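Sister chromatid cohesion protein (Chaetomium thermophilum, PDB 5T8V) probably acts as a cohesin loader on chromatin, the chain here being the C-terminal, largely helical repeat part of the Scc2 protein. Local coordinates at residues Asp924-Leu929 / Gly984-Leu989; Val1028-Leu1033 / Glu1068-Arg1073; Ser1042-Tyr1047 / Lys1076-Ser1081; Ala1120-Phe1125 / Gln1154-Pro1159. All coordinates share one frame; numbering follows the deposited sequence.

Interaction 1: Asp924-Leu929 / Gly984-Leu989; sequences DVMACL and GKHCNL
The imidazole of His-986 lies between two neighbours: over one face sits the backbone of Ala-927, whose N is 3.9 Å above the ring plane and set toward the rim, while Lys-985 CG covers the opposite face, also toward the rim. Ala-927 CB reaches the ND1 side of the ring, 3.5 Å from His-986 ND1. On the CD2 side Met-926 comes in at an oblique angle, its CG 4.0 Å from His-986 CD2, so two successive residues of helix 919-935 meet the ring. Its remaining nitrogen, NE2, has a weak hydrogen bond to Asp-923 OD1, one turn back along that same helix from Ala-927. Packing on both faces together with this weak bond limits how the ring can rotate.

The setting is that of a HEAT-repeat solenoid, in which antiparallel helices stack side by side; here the end of one meets the flank of another. Helix 969-986 ends at this spot: Cys-987 is the first residue to leave the helical conformation, and its sulfur faces Met-926. The thioether chain begins with CG anti to the backbone N (chi1 -176°) and then bends twice, which carries SD past the histidine to 4.1 Å from Cys-987 SG. This is a van der Waals contact between two buried sulfurs. Trp-930, further along helix 919-935, also touches Cys-987. On another side of that helix, Asp-924 forms salt bridges with Arg-882 and Arg-889 of helix 878-891.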
# COMPACT_ATOMS: atom_id res chain seq x y z
N ASP A 924 -4.62 -4.55 -52.32
CA ASP A 924 -5.53 -3.43 -52.14
C ASP A 924 -5.78 -2.70 -53.45
O ASP A 924 -6.90 -2.22 -53.70
CB ASP A 924 -4.99 -2.48 -51.08
CG ASP A 924 -4.84 -3.14 -49.72
OD1 ASP A 924 -5.87 -3.31 -49.03
OD2 ASP A 924 -3.70 -3.48 -49.34
N VAL A 925 -4.76 -2.59 -54.31
CA VAL A 925 -4.96 -1.88 -55.57
C VAL A 925 -5.83 -2.69 -56.51
O VAL A 925 -6.63 -2.14 -57.28
CB VAL A 925 -3.61 -1.52 -56.22
CG1 VAL A 925 -2.87 -2.76 -56.61
CG2 VAL A 925 -3.83 -0.65 -57.44
N MET A 926 -5.69 -4.02 -56.50
CA MET A 926 -6.55 -4.86 -57.33
C MET A 926 -8.00 -4.76 -56.85
O MET A 926 -8.92 -4.61 -57.66
CB MET A 926 -6.07 -6.31 -57.30
CG MET A 926 -6.86 -7.25 -58.20
SD MET A 926 -6.72 -6.84 -59.96
CE MET A 926 -5.04 -7.37 -60.30
N ALA A 927 -8.21 -4.84 -55.54
CA ALA A 927 -9.54 -4.61 -54.99
C ALA A 927 -10.10 -3.27 -55.47
O ALA A 927 -11.24 -3.19 -55.93
CB ALA A 927 -9.49 -4.65 -53.46
N CYS A 928 -9.29 -2.22 -55.37
CA CYS A 928 -9.73 -0.90 -55.82
C CYS A 928 -10.11 -0.92 -57.29
O CYS A 928 -11.12 -0.32 -57.69
CB CYS A 928 -8.64 0.13 -55.55
SG CYS A 928 -9.17 1.85 -55.70
N LEU A 929 -9.32 -1.60 -58.12
CA LEU A 929 -9.66 -1.73 -59.54
C LEU A 929 -11.03 -2.36 -59.72
O LEU A 929 -11.88 -1.83 -60.45
CB LEU A 929 -8.60 -2.55 -60.27
CG LEU A 929 -7.24 -1.89 -60.53
CD1 LEU A 929 -6.26 -2.91 -61.09
CD2 LEU A 929 -7.39 -0.71 -61.48
N GLY A 984 -8.26 -13.19 -59.76
CA GLY A 984 -9.20 -14.21 -59.34
C GLY A 984 -9.68 -14.02 -57.92
O GLY A 984 -10.82 -14.38 -57.59
N LYS A 985 -8.84 -13.46 -57.05
CA LYS A 985 -9.23 -13.26 -55.66
C LYS A 985 -10.30 -12.18 -55.54
O LYS A 985 -11.30 -12.37 -54.84
CB LYS A 985 -8.01 -12.90 -54.82
CG LYS A 985 -8.33 -12.63 -53.35
CD LYS A 985 -7.08 -12.43 -52.52
CE LYS A 985 -7.40 -12.12 -51.07
NZ LYS A 985 -6.33 -12.59 -50.14
N HIS A 986 -10.10 -11.04 -56.20
CA HIS A 986 -10.97 -9.89 -56.01
C HIS A 986 -12.05 -9.76 -57.08
O HIS A 986 -13.22 -9.52 -56.75
CB HIS A 986 -10.13 -8.61 -55.96
CG HIS A 986 -9.21 -8.54 -54.78
ND1 HIS A 986 -9.63 -8.13 -53.54
CD2 HIS A 986 -7.90 -8.85 -54.66
CE1 HIS A 986 -8.62 -8.18 -52.69
NE2 HIS A 986 -7.55 -8.61 -53.35
N CYS A 987 -11.68 -9.90 -58.35
CA CYS A 987 -12.60 -9.68 -59.46
C CYS A 987 -12.77 -10.97 -60.24
O CYS A 987 -11.84 -11.43 -60.91
CB CYS A 987 -12.08 -8.56 -60.37
SG CYS A 987 -10.31 -8.65 -60.71
N ASN A 988 -13.96 -11.56 -60.15
CA ASN A 988 -14.29 -12.76 -60.91
C ASN A 988 -15.14 -12.34 -62.10
O ASN A 988 -16.31 -11.97 -61.94
CB ASN A 988 -15.01 -13.78 -60.04
CG ASN A 988 -14.64 -15.21 -60.39
OD1 ASN A 988 -13.57 -15.47 -60.94
ND2 ASN A 988 -15.53 -16.15 -60.08
N LEU A 989 -14.56 -12.39 -63.29
CA LEU A 989 -15.23 -11.96 -64.52
C LEU A 989 -16.01 -13.10 -65.16
O LEU A 989 -15.89 -13.37 -66.36
CB LEU A 989 -14.20 -11.38 -65.48
CG LEU A 989 -13.41 -10.17 -64.97
CD1 LEU A 989 -12.27 -9.84 -65.91
CD2 LEU A 989 -14.33 -8.97 -64.80

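Interaction 2: Val1028-Leu1033 / Glu1068-Arg1073; sequences VRKPAL and ETMVLR
Met-1070 carries this contact from helix 1065-1086 to Leu-1033 and Lys-1030 of helix 1026-1042. Its CB faces Leu-1033 CB at 4.1 Å, where the two backbones come nearest, with 6.2 Å between Leu-1033 CA and Met-1070 CA. The next atom, CG, lies 4.1 Å from Lys-1030 O and 4.2 Å from Lys-1030 CG. With CG anti to its own carbonyl carbon (chi1 -63°) and a further bend at chi2, the chain turns away from Leu-1033 and along the lysine. Met-1070 SD lies 4.3 Å from Lys-1030 CG and equally near its NZ, which the bend at the end of the lysine chain brings back. The terminal Met-1070 CE leaves the other helix behind and turns back to its own, ending 3.8 Å from Arg-1073 NH1.

Lys-1030 NZ and Arg-1073 NH1 stand 6.9 Å apart, so these like charges flank the methionine without meeting. Pro-1031 follows the lysine directly and kinks helix 1026-1042, since its nitrogen cannot bond to the preceding turn. Leu-1033 also rests on Val-1059 of helix 1050-1062, the helix that lies between the two in sequence, and Val-1071 packs on Phe-1056 and Phe-1060 of the same helix. Such apolar packing between helices two apart in the chain, with a third closing the interface, is characteristic of the helix layers of a HEAT-repeat solenoid.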
# COMPACT_ATOMS: atom_id res chain seq x y z
N VAL A 1028 9.34 -21.22 -59.50
CA VAL A 1028 8.17 -21.33 -60.35
C VAL A 1028 7.01 -22.00 -59.62
O VAL A 1028 5.88 -21.54 -59.68
CB VAL A 1028 8.53 -22.09 -61.65
CG1 VAL A 1028 7.29 -22.36 -62.49
CG2 VAL A 1028 9.55 -21.30 -62.45
N ARG A 1029 7.30 -23.10 -58.92
CA ARG A 1029 6.24 -23.80 -58.19
C ARG A 1029 5.62 -22.91 -57.13
O ARG A 1029 4.43 -23.05 -56.82
CB ARG A 1029 6.80 -25.07 -57.55
CG ARG A 1029 7.20 -26.15 -58.53
CD ARG A 1029 7.73 -27.38 -57.81
NE ARG A 1029 6.69 -28.05 -57.04
CZ ARG A 1029 6.91 -29.01 -56.15
NH1 ARG A 1029 8.15 -29.41 -55.89
NH2 ARG A 1029 5.90 -29.57 -55.50
N LYS A 1030 6.40 -21.99 -56.54
CA LYS A 1030 5.85 -21.14 -55.48
C LYS A 1030 4.77 -20.21 -56.02
O LYS A 1030 3.60 -20.34 -55.62
CB LYS A 1030 6.97 -20.39 -54.77
CG LYS A 1030 6.46 -19.40 -53.72
CD LYS A 1030 7.58 -18.59 -53.09
CE LYS A 1030 7.02 -17.51 -52.17
NZ LYS A 1030 6.13 -16.56 -52.89
N PRO A 1031 5.08 -19.26 -56.92
CA PRO A 1031 4.04 -18.32 -57.36
C PRO A 1031 2.88 -18.99 -58.09
O PRO A 1031 1.79 -18.41 -58.15
CB PRO A 1031 4.80 -17.36 -58.28
CG PRO A 1031 5.97 -18.13 -58.75
CD PRO A 1031 6.36 -19.03 -57.61
N ALA A 1032 3.09 -20.19 -58.65
CA ALA A 1032 1.98 -20.92 -59.25
C ALA A 1032 0.99 -21.37 -58.19
O ALA A 1032 -0.22 -21.11 -58.29
CB ALA A 1032 2.51 -22.13 -60.03
N LEU A 1033 1.48 -22.05 -57.15
CA LEU A 1033 0.61 -22.48 -56.06
C LEU A 1033 -0.02 -21.28 -55.36
O LEU A 1033 -1.19 -21.32 -54.97
CB LEU A 1033 1.40 -23.33 -55.07
CG LEU A 1033 1.74 -24.73 -55.60
CD1 LEU A 1033 2.83 -25.36 -54.76
CD2 LEU A 1033 0.50 -25.62 -55.62
N GLU A 1068 3.95 -25.28 -49.15
CA GLU A 1068 2.81 -25.76 -48.37
C GLU A 1068 2.24 -24.67 -47.48
O GLU A 1068 1.07 -24.76 -47.08
CB GLU A 1068 3.21 -26.99 -47.53
CG GLU A 1068 4.07 -26.72 -46.32
CD GLU A 1068 4.55 -28.00 -45.65
OE1 GLU A 1068 4.21 -29.10 -46.16
OE2 GLU A 1068 5.27 -27.92 -44.63
N THR A 1069 3.03 -23.64 -47.16
CA THR A 1069 2.46 -22.40 -46.65
C THR A 1069 1.53 -21.78 -47.69
O THR A 1069 0.46 -21.26 -47.35
CB THR A 1069 3.56 -21.42 -46.27
OG1 THR A 1069 4.40 -22.00 -45.26
CG2 THR A 1069 2.98 -20.11 -45.75
N MET A 1070 1.93 -21.82 -48.97
CA MET A 1070 1.07 -21.31 -50.03
C MET A 1070 -0.30 -21.99 -50.02
O MET A 1070 -1.30 -21.36 -50.36
CB MET A 1070 1.75 -21.50 -51.39
CG MET A 1070 3.05 -20.72 -51.56
SD MET A 1070 2.82 -18.93 -51.55
CE MET A 1070 3.09 -18.54 -49.82
N VAL A 1071 -0.36 -23.27 -49.64
CA VAL A 1071 -1.64 -23.97 -49.58
C VAL A 1071 -2.36 -23.66 -48.28
O VAL A 1071 -3.57 -23.39 -48.27
CB VAL A 1071 -1.40 -25.49 -49.75
CG1 VAL A 1071 -2.73 -26.25 -49.71
CG2 VAL A 1071 -0.65 -25.78 -51.04
N LEU A 1072 -1.64 -23.69 -47.16
CA LEU A 1072 -2.27 -23.48 -45.86
C LEU A 1072 -2.91 -22.10 -45.77
O LEU A 1072 -3.97 -21.95 -45.16
CB LEU A 1072 -1.25 -23.68 -44.74
CG LEU A 1072 -0.77 -25.11 -44.49
CD1 LEU A 1072 0.37 -25.11 -43.48
CD2 LEU A 1072 -1.91 -25.99 -44.01
N ARG A 1073 -2.27 -21.09 -46.35
CA ARG A 1073 -2.84 -19.74 -46.30
C ARG A 1073 -4.13 -19.67 -47.09
O ARG A 1073 -5.11 -19.04 -46.65
CB ARG A 1073 -1.82 -18.73 -46.81
CG ARG A 1073 -0.67 -18.50 -45.84
CD ARG A 1073 0.39 -17.57 -46.41
NE ARG A 1073 1.40 -17.22 -45.41
CZ ARG A 1073 2.49 -16.51 -45.66
NH1 ARG A 1073 2.74 -16.07 -46.89
NH2 ARG A 1073 3.34 -16.24 -44.68

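Interaction 3: Ser1042-Tyr1047 / Lys1076-Ser1081; sequences SSPRNY and KEFLFS
Segment 1076-1081 meets the loop 1042-1047 through a single side chain, Phe-1078, against Pro-1044 and Tyr-1047. Coming first on this helix, Lys-1076 points away from the loop and touches Leu-1143 of helix 1139-1154. Glu-1077 starts out toward the loop but its end leads away; the side chain touches Gln-1041.

At Phe-1078, CG stands anti to the backbone N (chi1 168°), which sends the ring toward the loop, where both the proline and the tyrosine meet it. Pro-1044 crosses the phenyl obliquely on the CD1-CE1 side, its CB 3.4 Å and its CG 3.5 Å from Phe-1078 CE1. Tyr-1047 instead places CE2 over a face of the phenyl, 3.8 Å from Phe-1078 CG, and the two side chains slide past each other in opposite directions. Their planes are inclined at 36° with the ring centroids 5.2 Å apart, an oblique meeting. Tyr-1047 OH lies 3.7 Å from Phe-1078 CB and hydrogen-bonds to Ser-1074 OG, one turn earlier on the same helix. Leu-1079 comes next and packs against Val-1147 and Ser-1150 of helix 1139-1154.

No hydrogen bond joins the two segments, so this buried join in the helical-repeat fold rests on the fit of apolar surfaces; the tyrosine's polar end, satisfied by Ser-1074, lets an otherwise oily side chain carry a hydroxyl into the interior.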
# COMPACT_ATOMS: atom_id res chain seq x y z
N SER A 1042 -11.47 -17.60 -53.38
CA SER A 1042 -12.66 -16.85 -53.76
C SER A 1042 -13.56 -17.60 -54.73
O SER A 1042 -14.68 -17.14 -55.00
CB SER A 1042 -12.26 -15.50 -54.38
OG SER A 1042 -11.69 -14.65 -53.41
N SER A 1043 -13.11 -18.73 -55.27
CA SER A 1043 -13.93 -19.61 -56.09
C SER A 1043 -13.75 -21.03 -55.57
O SER A 1043 -13.12 -21.88 -56.22
CB SER A 1043 -13.55 -19.51 -57.57
OG SER A 1043 -13.82 -18.21 -58.08
N PRO A 1044 -14.31 -21.33 -54.40
CA PRO A 1044 -13.97 -22.60 -53.73
C PRO A 1044 -14.28 -23.84 -54.54
O PRO A 1044 -13.67 -24.89 -54.29
CB PRO A 1044 -14.83 -22.55 -52.45
CG PRO A 1044 -15.09 -21.10 -52.22
CD PRO A 1044 -15.20 -20.49 -53.58
N ARG A 1045 -15.20 -23.78 -55.51
CA ARG A 1045 -15.52 -24.97 -56.28
C ARG A 1045 -14.32 -25.51 -57.05
O ARG A 1045 -14.31 -26.69 -57.42
CB ARG A 1045 -16.68 -24.68 -57.24
CG ARG A 1045 -18.02 -24.54 -56.55
CD ARG A 1045 -19.14 -25.23 -57.31
NE ARG A 1045 -18.88 -26.66 -57.49
CZ ARG A 1045 -19.09 -27.59 -56.57
NH1 ARG A 1045 -19.57 -27.27 -55.38
NH2 ARG A 1045 -18.82 -28.86 -56.84
N ASN A 1046 -13.31 -24.68 -57.29
CA ASN A 1046 -12.10 -25.16 -57.95
C ASN A 1046 -11.27 -26.05 -57.03
O ASN A 1046 -10.50 -26.88 -57.53
CB ASN A 1046 -11.25 -23.98 -58.43
CG ASN A 1046 -11.80 -23.35 -59.69
OD1 ASN A 1046 -12.17 -22.17 -59.69
ND2 ASN A 1046 -11.85 -24.12 -60.77
N TYR A 1047 -11.42 -25.92 -55.71
CA TYR A 1047 -10.67 -26.74 -54.78
C TYR A 1047 -10.86 -28.23 -55.06
O TYR A 1047 -9.89 -29.00 -55.03
CB TYR A 1047 -11.09 -26.44 -53.34
CG TYR A 1047 -10.41 -25.26 -52.69
CD1 TYR A 1047 -9.04 -25.26 -52.46
CD2 TYR A 1047 -11.14 -24.15 -52.27
CE1 TYR A 1047 -8.41 -24.19 -51.85
CE2 TYR A 1047 -10.52 -23.07 -51.66
CZ TYR A 1047 -9.16 -23.10 -51.46
OH TYR A 1047 -8.54 -22.03 -50.85
N LYS A 1076 -6.77 -21.31 -45.16
CA LYS A 1076 -7.10 -20.48 -44.01
C LYS A 1076 -8.07 -19.38 -44.40
O LYS A 1076 -9.06 -19.13 -43.70
CB LYS A 1076 -5.82 -19.89 -43.40
CG LYS A 1076 -6.06 -19.05 -42.16
CD LYS A 1076 -4.75 -18.51 -41.61
CE LYS A 1076 -4.68 -16.99 -41.71
NZ LYS A 1076 -3.28 -16.48 -41.55
N GLU A 1077 -7.80 -18.69 -45.51
CA GLU A 1077 -8.72 -17.66 -45.98
C GLU A 1077 -10.09 -18.26 -46.29
O GLU A 1077 -11.13 -17.75 -45.85
CB GLU A 1077 -8.15 -16.96 -47.22
CG GLU A 1077 -6.86 -16.22 -46.96
CD GLU A 1077 -7.00 -15.17 -45.87
OE1 GLU A 1077 -8.03 -14.46 -45.87
OE2 GLU A 1077 -6.09 -15.07 -45.02
N PHE A 1078 -10.10 -19.37 -47.04
CA PHE A 1078 -11.36 -20.01 -47.39
C PHE A 1078 -12.18 -20.34 -46.15
O PHE A 1078 -13.35 -19.96 -46.04
CB PHE A 1078 -11.09 -21.27 -48.21
CG PHE A 1078 -12.29 -22.16 -48.39
CD1 PHE A 1078 -13.48 -21.65 -48.86
CD2 PHE A 1078 -12.21 -23.51 -48.11
CE1 PHE A 1078 -14.59 -22.46 -49.02
CE2 PHE A 1078 -13.31 -24.34 -48.28
CZ PHE A 1078 -14.50 -23.81 -48.73
N LEU A 1079 -11.58 -21.06 -45.20
CA LEU A 1079 -12.33 -21.49 -44.02
C LEU A 1079 -12.75 -20.31 -43.15
O LEU A 1079 -13.87 -20.27 -42.64
CB LEU A 1079 -11.49 -22.48 -43.22
CG LEU A 1079 -11.23 -23.80 -43.95
CD1 LEU A 1079 -10.04 -24.53 -43.37
CD2 LEU A 1079 -12.48 -24.68 -43.90
N PHE A 1080 -11.86 -19.32 -42.99
CA PHE A 1080 -12.20 -18.15 -42.19
C PHE A 1080 -13.41 -17.42 -42.77
O PHE A 1080 -14.37 -17.11 -42.05
CB PHE A 1080 -11.00 -17.22 -42.09
CG PHE A 1080 -10.07 -17.55 -40.96
CD1 PHE A 1080 -9.71 -18.86 -40.70
CD2 PHE A 1080 -9.54 -16.54 -40.16
CE1 PHE A 1080 -8.86 -19.17 -39.66
CE2 PHE A 1080 -8.69 -16.84 -39.12
CZ PHE A 1080 -8.34 -18.16 -38.87
N SER A 1081 -13.38 -17.14 -44.08
CA SER A 1081 -14.56 -16.55 -44.71
C SER A 1081 -15.77 -17.46 -44.57
O SER A 1081 -16.90 -16.98 -44.47
CB SER A 1081 -14.27 -16.25 -46.18
OG SER A 1081 -14.02 -17.44 -46.91

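Interaction 4: Ala1120-Phe1125 / Gln1154-Pro1159; sequences ATTHRF and QGLVHP
Thr-1122 and Leu-1156 cross at about a right angle, the threonine standing out from helix 1115-1133 and the leucine reaching in from the loop that follows helix 1139-1154. Both branches of the threonine take part: OG1 is 3.8 Å from Leu-1156 CD2, and the methyl CG2 is 4.1 Å from Leu-1156 CB. The branches are shared out by the first torsion. With chi1 at -69°, OG1 lies beside the backbone N and donates no bond to the loop; its partner is Ala-1118 O, one turn earlier in its own helix. CG2 is left anti to the N, lying against the base of the leucine. The leucine also touches Ala-1118 and Ser-1119, nearer the start of that helix.

His-1123, the next residue, is turned quite differently. Its CB points past the loop, but the ring swings in so that NE2 comes to 3.5 Å from Leu-1156 O. The carbonyl meets the imidazole obliquely and the pair is a polar approach without a hydrogen bond. His-1123 is exposed in the isolated molecule, whereas Thr-1122 is buried.

The chain can present Leu-1156 here because Gly-1155 ends helix 1139-1154 with a positive phi of 92°. Val-1157 then turns inward to Leu-1126. The start of one helix thus packs on the residues just past the end of the next, as in the antiparallel helical hairpins from which HEAT-repeat solenoids are built; both segments belong to the C-terminal family region of sister chromatid cohesion proteins.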
# COMPACT_ATOMS: atom_id res chain seq x y z
N ALA A 1120 -15.20 -31.88 -48.22
CA ALA A 1120 -14.39 -32.71 -49.11
C ALA A 1120 -12.90 -32.46 -48.88
O ALA A 1120 -12.15 -33.36 -48.48
CB ALA A 1120 -14.77 -32.42 -50.57
N THR A 1121 -12.46 -31.22 -49.12
CA THR A 1121 -11.02 -30.95 -49.01
C THR A 1121 -10.54 -31.07 -47.57
O THR A 1121 -9.43 -31.56 -47.32
CB THR A 1121 -10.71 -29.57 -49.58
OG1 THR A 1121 -11.61 -28.61 -49.02
CG2 THR A 1121 -10.85 -29.59 -51.08
N THR A 1122 -11.36 -30.64 -46.61
CA THR A 1122 -11.00 -30.78 -45.20
C THR A 1122 -10.65 -32.23 -44.87
O THR A 1122 -9.62 -32.50 -44.24
CB THR A 1122 -12.15 -30.30 -44.32
OG1 THR A 1122 -12.29 -28.88 -44.45
CG2 THR A 1122 -11.90 -30.65 -42.85
N HIS A 1123 -11.49 -33.17 -45.29
CA HIS A 1123 -11.22 -34.57 -45.01
C HIS A 1123 -10.00 -35.06 -45.78
O HIS A 1123 -9.19 -35.82 -45.25
CB HIS A 1123 -12.44 -35.43 -45.32
CG HIS A 1123 -13.40 -35.54 -44.18
ND1 HIS A 1123 -13.19 -36.40 -43.12
CD2 HIS A 1123 -14.57 -34.91 -43.92
CE1 HIS A 1123 -14.19 -36.29 -42.26
NE2 HIS A 1123 -15.04 -35.39 -42.73
N ARG A 1124 -9.85 -34.63 -47.04
CA ARG A 1124 -8.69 -35.09 -47.81
C ARG A 1124 -7.38 -34.68 -47.15
O ARG A 1124 -6.44 -35.48 -47.09
CB ARG A 1124 -8.75 -34.56 -49.24
CG ARG A 1124 -7.47 -34.82 -50.05
CD ARG A 1124 -7.75 -35.57 -51.33
NE ARG A 1124 -8.83 -34.96 -52.10
CZ ARG A 1124 -9.38 -35.51 -53.18
NH1 ARG A 1124 -8.96 -36.69 -53.62
NH2 ARG A 1124 -10.36 -34.88 -53.81
N PHE A 1125 -7.29 -33.45 -46.65
CA PHE A 1125 -6.03 -32.91 -46.18
C PHE A 1125 -5.90 -32.88 -44.66
O PHE A 1125 -4.88 -32.39 -44.15
CB PHE A 1125 -5.83 -31.50 -46.74
CG PHE A 1125 -5.86 -31.43 -48.24
CD1 PHE A 1125 -4.84 -31.99 -48.99
CD2 PHE A 1125 -6.91 -30.82 -48.90
CE1 PHE A 1125 -4.86 -31.94 -50.37
CE2 PHE A 1125 -6.94 -30.77 -50.28
CZ PHE A 1125 -5.91 -31.33 -51.02
N GLN A 1154 -16.02 -24.94 -36.94
CA GLN A 1154 -17.14 -25.06 -37.87
C GLN A 1154 -17.84 -26.41 -37.74
O GLN A 1154 -19.05 -26.49 -38.00
CB GLN A 1154 -16.65 -24.87 -39.30
CG GLN A 1154 -16.07 -23.50 -39.58
CD GLN A 1154 -15.61 -23.35 -41.02
OE1 GLN A 1154 -16.31 -23.75 -41.95
NE2 GLN A 1154 -14.43 -22.77 -41.20
N GLY A 1155 -17.12 -27.46 -37.37
CA GLY A 1155 -17.71 -28.77 -37.22
C GLY A 1155 -17.65 -29.64 -38.44
O GLY A 1155 -18.51 -30.51 -38.62
N LEU A 1156 -16.66 -29.44 -39.31
CA LEU A 1156 -16.51 -30.28 -40.49
C LEU A 1156 -15.96 -31.66 -40.16
O LEU A 1156 -16.20 -32.61 -40.91
CB LEU A 1156 -15.60 -29.61 -41.52
CG LEU A 1156 -16.18 -28.40 -42.25
CD1 LEU A 1156 -15.51 -27.13 -41.78
CD2 LEU A 1156 -16.04 -28.56 -43.74
N VAL A 1157 -15.23 -31.79 -39.05
CA VAL A 1157 -14.63 -33.05 -38.64
C VAL A 1157 -15.22 -33.45 -37.29
O VAL A 1157 -15.62 -32.60 -36.49
CB VAL A 1157 -13.09 -32.94 -38.57
CG1 VAL A 1157 -12.67 -31.97 -37.47
CG2 VAL A 1157 -12.47 -34.31 -38.37
N HIS A 1158 -15.28 -34.76 -37.06
CA HIS A 1158 -15.81 -35.26 -35.80
C HIS A 1158 -14.84 -34.97 -34.66
O HIS A 1158 -13.62 -34.93 -34.86
CB HIS A 1158 -16.08 -36.76 -35.89
CG HIS A 1158 -17.32 -37.10 -36.64
ND1 HIS A 1158 -18.55 -36.57 -36.33
CD2 HIS A 1158 -17.53 -37.94 -37.69
CE1 HIS A 1158 -19.46 -37.05 -37.16
NE2 HIS A 1158 -18.87 -37.88 -38.00
N PRO A 1159 -15.35 -34.76 -33.44
CA PRO A 1159 -14.45 -34.42 -32.32
C PRO A 1159 -13.45 -35.50 -31.97
O PRO A 1159 -12.44 -35.20 -31.33
CB PRO A 1159 -15.43 -34.16 -31.16
CG PRO A 1159 -16.67 -34.91 -31.53
CD PRO A 1159 -16.76 -34.84 -33.02

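Overall arrangement
Coming from the N terminus, interaction 1 is the first to close, bringing the end of helix 969-986 back to helix 919-935 across 54 mostly helical residues. Interactions 2 and 3 then cross: their segments alternate along the chain, and both end on helix 1065-1086, which receives helix 1026-1042 near its start and the following loop further along. Interaction 4 comes last, in series, joining helix 1115-1133 to the loop after helix 1139-1154. Ser-1042 OG, probably hydrogen-bonded to Lys-985 O, links interaction 3 to interaction 1, while Tyr-1047 against Thr-1121 and Leu-1079 against Gln-1154 connect it to interaction 4. Successive helices of one solenoid region are thereby held together, with interaction 3 touching both outer contacts.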